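Local coordinates for acyl-homoserine-lactone synthase (Mesorhizobium sp. ORS 3359, PDB 6WNS), which catalyses the synthesis of acyl-homoserine lactone quorum-sensing signals from an acyl-coenzyme A donor, probably with S-adenosylmethionine as the acyl acceptor, at residues Leu6-Asn11 with His54-Leu59; Leu73-Glu78 with Glu99-Thr104; Glu78-Ser83 with Pro94-Glu99; Ile138-Val143 with Leu178-Pro183. All blocks are in the same frame, centred on the assembly; numbering follows the deposited sequence.

Interaction 1: Leu6-Asn11 with His54-Leu59; sequences LVTWEN and HALYVL
V7 and Y57 are joined as an antiparallel hydrogen-bonded pair, and the two bonds of that pair are nearly straight. V7 N donates to Y57 O over 2.8 Å with an angle of 175° at the hydrogen, and Y57 N donates to V7 O, also 2.8 Å, at 170°. Both side chains leave the sheet on the same face, where V7 CB lies 4.1 Å from Y57 CB. CG of Y57 stands beside its own backbone N (chi1 -56°), which brings CD2 of the ring to 3.7 Å from V7 O by an oblique approach. The far end of Y57 is held elsewhere, its hydroxyl hydrogen-bonded to D51. V7 also sends CG2 obliquely across CD1 of L59, and helix 16-31 covers this face through L19, Y22 and F23. Strand 4-7 is an outermost strand of the mixed sheet, and the contact attaches it to strand 56-60 of the acetyltransferase-like fold. L6 occupies the opposite face and pairs with V58 without backbone hydrogen bonds; its CD1 reaches L56 CB at 4.2 Å, while T132 of helix 121-135 packs on it. Past the paired residues, T8 and L56 run side by side with T8 CG2 3.9 Å from L56 CD2. The amide of N11 spans the turn that follows: T8 N donates to N11 OD1 over 2.7 Å, and N11 ND2 donates to L6 O over 3.0 Å. Where the backbones separate, a water that accepts from W9 N lies within hydrogen-bonding distance of A55 O.

Interaction 2: Leu73-Glu78 with Glu99-Thr104; sequences LVPTLE and EIFEWT
F101 lays its ring against P75, whose CA sits 3.6 Å from the ring centroid and only 8° off the normal, a CH-pi contact over the face. P75 CB continues the cover toward the rim, 3.9 Å from F101 CZ. Next to them L73 CD2 touches F101 CB at 4.0 Å and W103 CB at 4.3 Å, on the face that helix 121-135 packs against through L129. Were F101 replaced by an alanine, P75 CA would probably lose its aromatic cover and a gap open beside L73 and L56. Strands 69-75 and 100-108 are antiparallel neighbours inside the mixed sheet of this acetyltransferase-clan fold. V74 and E102 form the hydrogen-bonded pair: V74 N reaches E102 O over 2.9 Å, and E102 N reaches V74 O over 2.7 Å. On their face of the sheet, the E102 carboxylate accepts from the backbone N atoms of L81 and M82. The strand pairing gives way to a type I turn from P75 to E78, where T76 grips I100 O twice. T76 N donates to I100 O at 3.1 Å, in the carbonyl plane. T76 OG1, set between its own backbone N and carbonyl carbon (chi1 54°), comes from 42° above that plane at 2.6 Å from I100 O, while T76 CG2 rests against I100 CG2.

Interaction 3: Glu78-Ser83 with Pro94-Glu99; sequences EPHLMS and PPRAAE
This is a loop-to-loop packing contact beside the sheet, in the connection between strands 69-75 and 100-108: the start of the short helix 81-84 meets the irregular run P94-E99, with no clear hydrogen bond between the two segments. Apolar contact carries one end. M82 SD lies 3.7 Å from P94 CB, the two side chains sliding past each other in opposite directions, and P94 CG reaches S83 CA at 3.8 Å. The other end is built on the flat groups of H80 and R96, whose planes stand 76° apart. The R96 chain bends at chi3 (80°), which turns its guanidinium toward S83 CB and the E78 carbonyl. R96 NE lies at the edge of the imidazole, 3.7 Å from H80 CE1, and donates its hydrogen bond to T76 O. S83 CB serves both groups, lying 3.4 Å above the plane of the H80 ring and 3.7 Å above the R96 guanidinium. H80 is the N-cap of helix 81-84, and S83 supplies half of a capping box: H80 N donates to S83 OG over 3.0 Å. The rotation of the imidazole is fixed by H80 ND1, which donates to E78 O over 2.9 Å with an angle of 162° at the hydrogen. NE2, on the other flank of CE1, is buried and has no partner in the model. A leucine in place of H80 would probably leave E78 O without this donor and the loop before the helix less firmly fixed. P95 and M82 also pack on S142 of strand 140-146.

Interaction 4: Ile138-Val143 with Leu178-Pro183; sequences IRQISV and LIDVTP
The amide of Q140 and the carboxylate of D180 lie side by side, nearly coplanar at 28°. Q140 NE2 donates to D180 OD1 over 3.0 Å; the acceptor is only 3° out of the amide plane, and the oxygen is met nearly along its C-O bond. L178 reaches the amide from above its plane and off to one side, CD2 standing 3.3 Å from Q140 NE2. L178 CG is anti to the backbone N (chi1 -176°), which swings this branch back across the Q140 side chain. Strands 140-146 and 174-180 run antiparallel here in the mixed sheet of the acetyltransferase-clan fold; strand 140-146 is itself parallel to strand 100-108, to which helix 121-135 links it in a beta-alpha-beta crossover. Q140, S142, L178 and D180 share one face, and I141 and I179 the other. On that second face I141 CD1 meets V181 CG2 at 3.5 Å, the two side chains crossing at about a right angle, and V143 CG1 touches I179 CD1 at 3.8 Å. A133 of helix 121-135 packs on I141 and V181, and W158 on I179, covering this apolar face. Three backbone bonds set the alignment. I141 N donates to I179 O over 2.8 Å and I179 N to I141 O over 2.6 Å. Where strand 174-180 ends, V181 N still donates to R139 O, at 2.9 Å, and V181 CB rests 3.3 Å from that same oxygen.

From the N terminus, interaction 1 closes the first long loop, holding helix 16-31, by pairing the outermost strand 4-7 with strand 56-60. Interaction 2 follows in series and closes the connection between strands 69-75 and 100-108; interaction 3 is nested inside that loop and shares E78 and E99 with it, their centres about 5 Å apart. Interaction 4 comes last, closing the stretch with helix 149-155 and strand 160-162 by joining strands 140-146 and 174-180. L56 N to L73 O links interactions 1 and 2, and W103 N to S142 O links 2 and 4, all in one sheet. Interaction 3 lies beside it and reaches interaction 4 through M82 and through E99 O to R139 N.

Interaction 1: Leu6-Asn11 with His54-Leu59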
# COMPACT_ATOMS: atom_id res chain seq x y z
N LEU A 6 -8.85 8.88 0.95
CA LEU A 6 -9.12 7.80 -0.01
C LEU A 6 -9.40 8.46 -1.35
O LEU A 6 -10.46 9.12 -1.48
CB LEU A 6 -10.32 6.98 0.43
CG LEU A 6 -10.79 6.02 -0.65
CD1 LEU A 6 -9.65 5.06 -1.05
CD2 LEU A 6 -12.02 5.30 -0.17
N VAL A 7 -8.46 8.32 -2.28
CA VAL A 7 -8.64 8.87 -3.66
C VAL A 7 -8.96 7.75 -4.62
O VAL A 7 -8.21 6.73 -4.67
CB VAL A 7 -7.42 9.68 -4.11
CG1 VAL A 7 -7.76 10.44 -5.35
CG2 VAL A 7 -7.00 10.65 -3.00
N THR A 8 -10.05 7.93 -5.33
CA THR A 8 -10.59 6.93 -6.26
C THR A 8 -10.84 7.57 -7.61
O THR A 8 -10.75 8.79 -7.75
CB THR A 8 -11.91 6.34 -5.76
OG1 THR A 8 -12.95 7.33 -5.86
CG2 THR A 8 -11.70 5.84 -4.36
N TRP A 9 -11.26 6.76 -8.57
CA TRP A 9 -11.73 7.33 -9.84
C TRP A 9 -12.81 8.35 -9.57
O TRP A 9 -12.83 9.37 -10.24
CB TRP A 9 -12.28 6.21 -10.74
CG TRP A 9 -12.55 6.67 -12.13
CD1 TRP A 9 -13.75 6.82 -12.77
CD2 TRP A 9 -11.55 7.07 -13.07
NE1 TRP A 9 -13.54 7.26 -14.05
CE2 TRP A 9 -12.21 7.41 -14.26
CE3 TRP A 9 -10.16 7.20 -12.98
CZ2 TRP A 9 -11.52 7.84 -15.40
CZ3 TRP A 9 -9.49 7.56 -14.13
CH2 TRP A 9 -10.16 7.91 -15.29
N GLU A 10 -13.73 8.12 -8.62
CA GLU A 10 -14.92 8.96 -8.49
C GLU A 10 -14.51 10.36 -8.03
O GLU A 10 -15.19 11.30 -8.41
CB GLU A 10 -15.91 8.37 -7.49
CG GLU A 10 -16.67 7.18 -8.00
CD GLU A 10 -17.84 6.83 -7.09
OE1 GLU A 10 -18.98 6.79 -7.57
OE2 GLU A 10 -17.61 6.65 -5.88
N ASN A 11 -13.53 10.51 -7.14
CA ASN A 11 -13.20 11.85 -6.56
C ASN A 11 -11.84 12.35 -7.11
O ASN A 11 -11.24 13.30 -6.52
CB ASN A 11 -13.27 11.84 -5.02
CG ASN A 11 -12.23 10.94 -4.40
OD1 ASN A 11 -11.48 10.23 -5.10
ND2 ASN A 11 -12.15 10.99 -3.08
N HIS A 54 -9.33 1.59 -11.79
CA HIS A 54 -9.60 0.60 -10.72
C HIS A 54 -8.72 0.79 -9.51
O HIS A 54 -9.03 0.22 -8.44
CB HIS A 54 -9.42 -0.81 -11.25
CG HIS A 54 -10.38 -1.17 -12.32
ND1 HIS A 54 -11.73 -1.28 -12.07
CD2 HIS A 54 -10.20 -1.35 -13.66
CE1 HIS A 54 -12.35 -1.50 -13.21
NE2 HIS A 54 -11.43 -1.56 -14.20
N ALA A 55 -7.70 1.65 -9.58
CA ALA A 55 -6.81 1.88 -8.44
C ALA A 55 -7.50 2.71 -7.37
O ALA A 55 -8.25 3.66 -7.69
CB ALA A 55 -5.49 2.50 -8.87
N LEU A 56 -7.15 2.39 -6.11
CA LEU A 56 -7.41 3.19 -4.92
C LEU A 56 -6.10 3.71 -4.34
O LEU A 56 -5.20 2.94 -4.16
CB LEU A 56 -8.12 2.32 -3.87
CG LEU A 56 -9.25 1.44 -4.40
CD1 LEU A 56 -9.79 0.64 -3.22
CD2 LEU A 56 -10.36 2.26 -5.02
N TYR A 57 -6.07 5.00 -4.01
CA TYR A 57 -4.90 5.68 -3.40
C TYR A 57 -5.28 6.06 -1.98
O TYR A 57 -6.22 6.83 -1.70
CB TYR A 57 -4.46 6.85 -4.27
CG TYR A 57 -4.17 6.42 -5.68
CD1 TYR A 57 -2.96 5.81 -5.98
CD2 TYR A 57 -5.12 6.53 -6.67
CE1 TYR A 57 -2.67 5.37 -7.27
CE2 TYR A 57 -4.88 6.03 -7.94
CZ TYR A 57 -3.65 5.46 -8.25
OH TYR A 57 -3.35 5.03 -9.50
N VAL A 58 -4.53 5.50 -1.06
CA VAL A 58 -4.65 5.80 0.38
C VAL A 58 -3.51 6.71 0.80
O VAL A 58 -2.38 6.22 1.01
CB VAL A 58 -4.62 4.52 1.21
CG1 VAL A 58 -4.98 4.87 2.64
CG2 VAL A 58 -5.58 3.49 0.63
N LEU A 59 -3.80 8.00 0.87
CA LEU A 59 -2.76 9.04 1.02
C LEU A 59 -2.86 9.71 2.39
O LEU A 59 -3.96 10.20 2.77
CB LEU A 59 -2.95 10.02 -0.12
CG LEU A 59 -2.83 9.36 -1.51
CD1 LEU A 59 -2.91 10.43 -2.53
CD2 LEU A 59 -1.52 8.55 -1.61
O HOH W 1 -10.75 3.71 -8.44

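Interaction 2: Leu73-Glu78 with Glu99-Thr104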
# COMPACT_ATOMS: atom_id res chain seq x y z
N LEU A 73 -4.13 0.39 -3.43
CA LEU A 73 -4.89 -0.87 -3.46
C LEU A 73 -5.47 -1.04 -4.86
O LEU A 73 -6.12 -0.07 -5.41
CB LEU A 73 -6.01 -0.78 -2.43
CG LEU A 73 -5.58 -0.92 -0.98
CD1 LEU A 73 -6.75 -0.63 -0.06
CD2 LEU A 73 -5.01 -2.30 -0.70
N VAL A 74 -5.39 -2.27 -5.33
CA VAL A 74 -5.98 -2.72 -6.61
C VAL A 74 -6.86 -3.95 -6.40
O VAL A 74 -6.43 -4.89 -5.73
CB VAL A 74 -4.82 -3.00 -7.57
CG1 VAL A 74 -5.27 -3.52 -8.91
CG2 VAL A 74 -3.99 -1.74 -7.77
N PRO A 75 -8.06 -4.02 -6.99
CA PRO A 75 -8.91 -5.21 -6.83
C PRO A 75 -8.18 -6.46 -7.35
O PRO A 75 -7.57 -6.46 -8.43
CB PRO A 75 -10.18 -4.88 -7.65
CG PRO A 75 -9.99 -3.57 -8.30
CD PRO A 75 -8.61 -3.05 -7.94
N THR A 76 -8.12 -7.52 -6.57
CA THR A 76 -7.41 -8.74 -7.03
C THR A 76 -8.14 -9.39 -8.22
O THR A 76 -7.48 -10.18 -8.91
CB THR A 76 -7.21 -9.80 -5.96
OG1 THR A 76 -8.48 -10.12 -5.35
CG2 THR A 76 -6.15 -9.38 -4.97
N LEU A 77 -9.41 -9.05 -8.49
CA LEU A 77 -10.11 -9.57 -9.68
C LEU A 77 -9.57 -8.87 -10.93
O LEU A 77 -9.86 -9.30 -12.00
CB LEU A 77 -11.63 -9.38 -9.56
CG LEU A 77 -12.36 -10.25 -8.52
CD1 LEU A 77 -13.85 -9.93 -8.51
CD2 LEU A 77 -12.12 -11.75 -8.72
N GLU A 78 -8.87 -7.74 -10.80
CA GLU A 78 -8.21 -7.06 -11.93
C GLU A 78 -6.78 -7.56 -11.96
O GLU A 78 -6.29 -7.94 -10.90
CB GLU A 78 -8.14 -5.55 -11.67
CG GLU A 78 -9.48 -4.86 -11.72
CD GLU A 78 -10.14 -4.94 -13.08
OE1 GLU A 78 -9.43 -4.84 -14.14
OE2 GLU A 78 -11.36 -5.13 -13.08
N GLU A 99 -13.45 -9.58 -2.43
CA GLU A 99 -13.32 -9.23 -0.98
C GLU A 99 -11.85 -8.86 -0.70
O GLU A 99 -11.51 -8.44 0.44
CB GLU A 99 -13.76 -10.38 -0.05
CG GLU A 99 -14.60 -11.48 -0.72
CD GLU A 99 -16.04 -11.63 -0.25
OE1 GLU A 99 -16.30 -12.27 0.81
OE2 GLU A 99 -16.94 -11.16 -0.99
N ILE A 100 -11.00 -9.04 -1.73
CA ILE A 100 -9.51 -9.09 -1.59
C ILE A 100 -8.89 -8.05 -2.51
O ILE A 100 -9.10 -8.18 -3.72
CB ILE A 100 -8.99 -10.50 -1.90
CG1 ILE A 100 -9.61 -11.55 -0.95
CG2 ILE A 100 -7.48 -10.56 -1.86
CD1 ILE A 100 -8.97 -12.93 -1.04
N PHE A 101 -8.01 -7.16 -1.98
CA PHE A 101 -7.33 -6.11 -2.80
C PHE A 101 -5.84 -6.29 -2.61
O PHE A 101 -5.42 -6.83 -1.57
CB PHE A 101 -7.78 -4.69 -2.43
CG PHE A 101 -9.06 -4.24 -3.10
CD1 PHE A 101 -9.11 -3.05 -3.84
CD2 PHE A 101 -10.19 -5.04 -3.07
CE1 PHE A 101 -10.30 -2.64 -4.42
CE2 PHE A 101 -11.39 -4.62 -3.64
CZ PHE A 101 -11.43 -3.42 -4.31
N GLU A 102 -5.07 -5.93 -3.61
CA GLU A 102 -3.60 -6.05 -3.52
C GLU A 102 -3.07 -4.69 -3.08
O GLU A 102 -3.45 -3.71 -3.71
CB GLU A 102 -2.98 -6.53 -4.82
CG GLU A 102 -1.48 -6.52 -4.71
CD GLU A 102 -0.71 -6.60 -6.00
OE1 GLU A 102 -0.97 -5.75 -6.87
OE2 GLU A 102 0.16 -7.55 -6.12
N TRP A 103 -2.20 -4.70 -2.07
CA TRP A 103 -1.38 -3.58 -1.56
C TRP A 103 -0.09 -3.47 -2.37
O TRP A 103 0.67 -4.48 -2.46
CB TRP A 103 -1.07 -3.84 -0.09
CG TRP A 103 -0.33 -2.78 0.66
CD1 TRP A 103 -0.19 -1.46 0.37
CD2 TRP A 103 0.28 -2.99 1.94
NE1 TRP A 103 0.49 -0.84 1.40
CE2 TRP A 103 0.77 -1.74 2.37
CE3 TRP A 103 0.39 -4.09 2.81
CZ2 TRP A 103 1.44 -1.59 3.58
CZ3 TRP A 103 1.07 -3.95 3.99
CH2 TRP A 103 1.58 -2.71 4.38
N THR A 104 0.15 -2.27 -2.94
CA THR A 104 1.45 -1.93 -3.56
C THR A 104 1.83 -0.52 -3.08
O THR A 104 0.96 0.23 -2.58
CB THR A 104 1.35 -2.08 -5.08
OG1 THR A 104 0.18 -1.40 -5.56
CG2 THR A 104 1.27 -3.53 -5.54
O HOH W 2 -11.15 -7.68 -6.44

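Interaction 3: Glu78-Ser83 with Pro94-Glu99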
# COMPACT_ATOMS: atom_id res chain seq x y z
N GLU A 78 -8.87 -7.74 -10.80
CA GLU A 78 -8.21 -7.06 -11.93
C GLU A 78 -6.78 -7.56 -11.96
O GLU A 78 -6.29 -7.94 -10.90
CB GLU A 78 -8.14 -5.55 -11.67
CG GLU A 78 -9.48 -4.86 -11.72
CD GLU A 78 -10.14 -4.94 -13.08
OE1 GLU A 78 -9.43 -4.84 -14.14
OE2 GLU A 78 -11.36 -5.13 -13.08
N PRO A 79 -6.07 -7.42 -13.10
CA PRO A 79 -4.63 -7.63 -13.16
C PRO A 79 -3.93 -6.78 -12.10
O PRO A 79 -4.27 -5.62 -11.91
CB PRO A 79 -4.23 -7.24 -14.59
CG PRO A 79 -5.43 -6.58 -15.24
CD PRO A 79 -6.61 -6.97 -14.40
N HIS A 80 -2.99 -7.40 -11.39
CA HIS A 80 -2.26 -6.75 -10.30
C HIS A 80 -0.83 -7.30 -10.26
O HIS A 80 -0.48 -8.11 -11.15
CB HIS A 80 -3.06 -6.86 -9.01
CG HIS A 80 -3.28 -8.26 -8.56
ND1 HIS A 80 -4.28 -9.05 -9.13
CD2 HIS A 80 -2.74 -9.00 -7.57
CE1 HIS A 80 -4.31 -10.22 -8.50
NE2 HIS A 80 -3.38 -10.21 -7.57
N LEU A 81 0.03 -6.71 -9.43
CA LEU A 81 1.48 -7.02 -9.49
C LEU A 81 1.69 -8.54 -9.28
O LEU A 81 2.42 -9.17 -10.06
CB LEU A 81 2.25 -6.26 -8.42
CG LEU A 81 3.76 -6.48 -8.47
CD1 LEU A 81 4.34 -5.82 -9.71
CD2 LEU A 81 4.43 -5.90 -7.26
N MET A 82 1.01 -9.08 -8.31
CA MET A 82 1.21 -10.51 -7.95
C MET A 82 0.67 -11.37 -9.07
O MET A 82 1.28 -12.44 -9.30
CB MET A 82 0.57 -10.90 -6.61
CG MET A 82 1.20 -12.16 -6.00
SD MET A 82 0.32 -12.84 -4.59
CE MET A 82 0.41 -11.47 -3.44
N SER A 83 -0.38 -10.93 -9.76
CA SER A 83 -0.97 -11.74 -10.83
C SER A 83 -0.13 -11.62 -12.09
O SER A 83 0.04 -12.62 -12.72
CB SER A 83 -2.42 -11.44 -11.07
OG SER A 83 -2.60 -10.33 -11.92
N PRO A 94 -2.28 -16.59 -7.33
CA PRO A 94 -2.54 -15.56 -6.33
C PRO A 94 -4.01 -15.54 -5.95
O PRO A 94 -4.87 -15.97 -6.73
CB PRO A 94 -2.16 -14.22 -7.00
CG PRO A 94 -1.64 -14.55 -8.39
CD PRO A 94 -1.86 -16.03 -8.62
N PRO A 95 -4.31 -15.13 -4.70
CA PRO A 95 -5.68 -15.02 -4.24
C PRO A 95 -6.41 -13.87 -4.96
O PRO A 95 -5.88 -12.78 -5.07
CB PRO A 95 -5.54 -14.83 -2.73
CG PRO A 95 -4.18 -14.20 -2.56
CD PRO A 95 -3.33 -14.84 -3.64
N ARG A 96 -7.59 -14.19 -5.51
CA ARG A 96 -8.42 -13.32 -6.37
C ARG A 96 -9.89 -13.43 -5.93
O ARG A 96 -10.49 -14.51 -6.05
CB ARG A 96 -8.18 -13.68 -7.84
CG ARG A 96 -6.70 -13.71 -8.23
CD ARG A 96 -6.44 -13.76 -9.72
NE ARG A 96 -6.59 -12.45 -10.33
CZ ARG A 96 -6.17 -12.12 -11.55
NH1 ARG A 96 -5.56 -13.01 -12.31
NH2 ARG A 96 -6.35 -10.89 -12.01
N ALA A 97 -10.47 -12.37 -5.40
CA ALA A 97 -11.85 -12.40 -4.87
C ALA A 97 -12.31 -10.96 -4.89
O ALA A 97 -11.43 -10.12 -4.90
CB ALA A 97 -11.86 -12.93 -3.45
N ALA A 98 -13.60 -10.70 -4.91
CA ALA A 98 -14.14 -9.33 -4.79
C ALA A 98 -13.67 -8.70 -3.46
O ALA A 98 -13.51 -7.44 -3.44
CB ALA A 98 -15.66 -9.37 -4.89
N GLU A 99 -13.45 -9.58 -2.43
CA GLU A 99 -13.32 -9.23 -0.98
C GLU A 99 -11.85 -8.86 -0.70
O GLU A 99 -11.51 -8.44 0.44
CB GLU A 99 -13.76 -10.38 -0.05
CG GLU A 99 -14.60 -11.48 -0.72
CD GLU A 99 -16.04 -11.63 -0.25
OE1 GLU A 99 -16.30 -12.27 0.81
OE2 GLU A 99 -16.94 -11.16 -0.99

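Interaction 4: Ile138-Val143 with Leu178-Pro183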
# COMPACT_ATOMS: atom_id res chain seq x y z
N ILE A 138 -13.42 -4.65 2.13
CA ILE A 138 -12.22 -5.45 1.78
C ILE A 138 -11.88 -6.19 3.08
O ILE A 138 -11.89 -5.50 4.14
CB ILE A 138 -11.07 -4.51 1.38
CG1 ILE A 138 -11.63 -3.56 0.32
CG2 ILE A 138 -9.82 -5.32 1.00
CD1 ILE A 138 -10.68 -2.80 -0.49
N ARG A 139 -11.85 -7.53 2.99
CA ARG A 139 -11.74 -8.42 4.19
C ARG A 139 -10.28 -8.88 4.31
O ARG A 139 -9.75 -9.09 5.49
CB ARG A 139 -12.70 -9.59 4.04
CG ARG A 139 -14.11 -9.15 3.71
CD ARG A 139 -14.96 -8.99 4.95
NE ARG A 139 -15.19 -10.24 5.67
CZ ARG A 139 -16.10 -11.16 5.35
NH1 ARG A 139 -16.87 -11.00 4.29
NH2 ARG A 139 -16.22 -12.26 6.08
N GLN A 140 -9.61 -9.00 3.16
CA GLN A 140 -8.16 -9.31 3.18
C GLN A 140 -7.40 -8.44 2.16
O GLN A 140 -8.02 -7.95 1.13
CB GLN A 140 -7.94 -10.79 2.89
CG GLN A 140 -8.64 -11.71 3.91
CD GLN A 140 -8.50 -13.19 3.35
OE1 GLN A 140 -8.80 -13.49 2.27
NE2 GLN A 140 -7.87 -14.09 4.11
N ILE A 141 -6.07 -8.38 2.37
CA ILE A 141 -5.13 -7.62 1.48
C ILE A 141 -3.95 -8.53 1.14
O ILE A 141 -3.33 -9.12 2.19
CB ILE A 141 -4.62 -6.34 2.16
CG1 ILE A 141 -5.74 -5.33 2.39
CG2 ILE A 141 -3.48 -5.72 1.34
CD1 ILE A 141 -5.52 -4.50 3.64
N SER A 142 -3.73 -8.72 -0.25
CA SER A 142 -2.56 -9.49 -0.74
C SER A 142 -1.41 -8.52 -0.99
O SER A 142 -1.70 -7.32 -1.25
CB SER A 142 -2.87 -10.32 -1.95
OG SER A 142 -3.24 -9.54 -3.05
N VAL A 143 -0.16 -8.97 -0.84
CA VAL A 143 1.02 -8.06 -1.01
C VAL A 143 2.26 -8.89 -1.31
O VAL A 143 2.44 -10.02 -0.79
CB VAL A 143 1.18 -7.18 0.23
CG1 VAL A 143 1.52 -8.02 1.47
CG2 VAL A 143 2.19 -6.06 0.07
N LEU A 178 -0.99 -12.94 2.52
CA LEU A 178 -2.44 -12.59 2.57
C LEU A 178 -2.81 -12.10 3.98
O LEU A 178 -2.60 -12.85 4.94
CB LEU A 178 -3.26 -13.82 2.17
CG LEU A 178 -4.76 -13.53 2.09
CD1 LEU A 178 -5.01 -12.49 1.00
CD2 LEU A 178 -5.59 -14.79 1.86
N ILE A 179 -3.26 -10.85 4.12
CA ILE A 179 -3.44 -10.15 5.43
C ILE A 179 -4.92 -10.09 5.74
O ILE A 179 -5.66 -9.63 4.86
CB ILE A 179 -2.79 -8.74 5.40
CG1 ILE A 179 -1.26 -8.84 5.34
CG2 ILE A 179 -3.19 -7.91 6.62
CD1 ILE A 179 -0.58 -7.67 4.64
N ASP A 180 -5.35 -10.57 6.93
CA ASP A 180 -6.72 -10.32 7.44
C ASP A 180 -6.75 -8.83 7.93
O ASP A 180 -5.98 -8.34 8.77
CB ASP A 180 -7.14 -11.29 8.55
CG ASP A 180 -7.22 -12.71 8.03
OD1 ASP A 180 -7.28 -12.87 6.77
OD2 ASP A 180 -7.27 -13.65 8.90
N VAL A 181 -7.89 -8.21 7.47
CA VAL A 181 -8.36 -6.85 7.88
C VAL A 181 -9.31 -7.06 9.06
O VAL A 181 -10.48 -7.31 8.82
CB VAL A 181 -9.03 -6.10 6.70
CG1 VAL A 181 -9.46 -4.70 7.10
CG2 VAL A 181 -8.14 -6.03 5.47
N THR A 182 -8.79 -7.02 10.28
CA THR A 182 -9.53 -7.33 11.52
C THR A 182 -9.57 -6.07 12.42
O THR A 182 -8.59 -5.25 12.44
CB THR A 182 -8.98 -8.62 12.15
OG1 THR A 182 -7.62 -8.51 12.62
CG2 THR A 182 -9.05 -9.77 11.17
N PRO A 183 -10.72 -5.85 13.12
CA PRO A 183 -10.87 -4.78 14.10
C PRO A 183 -9.67 -4.65 15.16
O PRO A 183 -9.43 -3.56 15.77
CB PRO A 183 -12.21 -5.15 14.76
CG PRO A 183 -13.02 -5.67 13.61
CD PRO A 183 -12.02 -6.52 12.85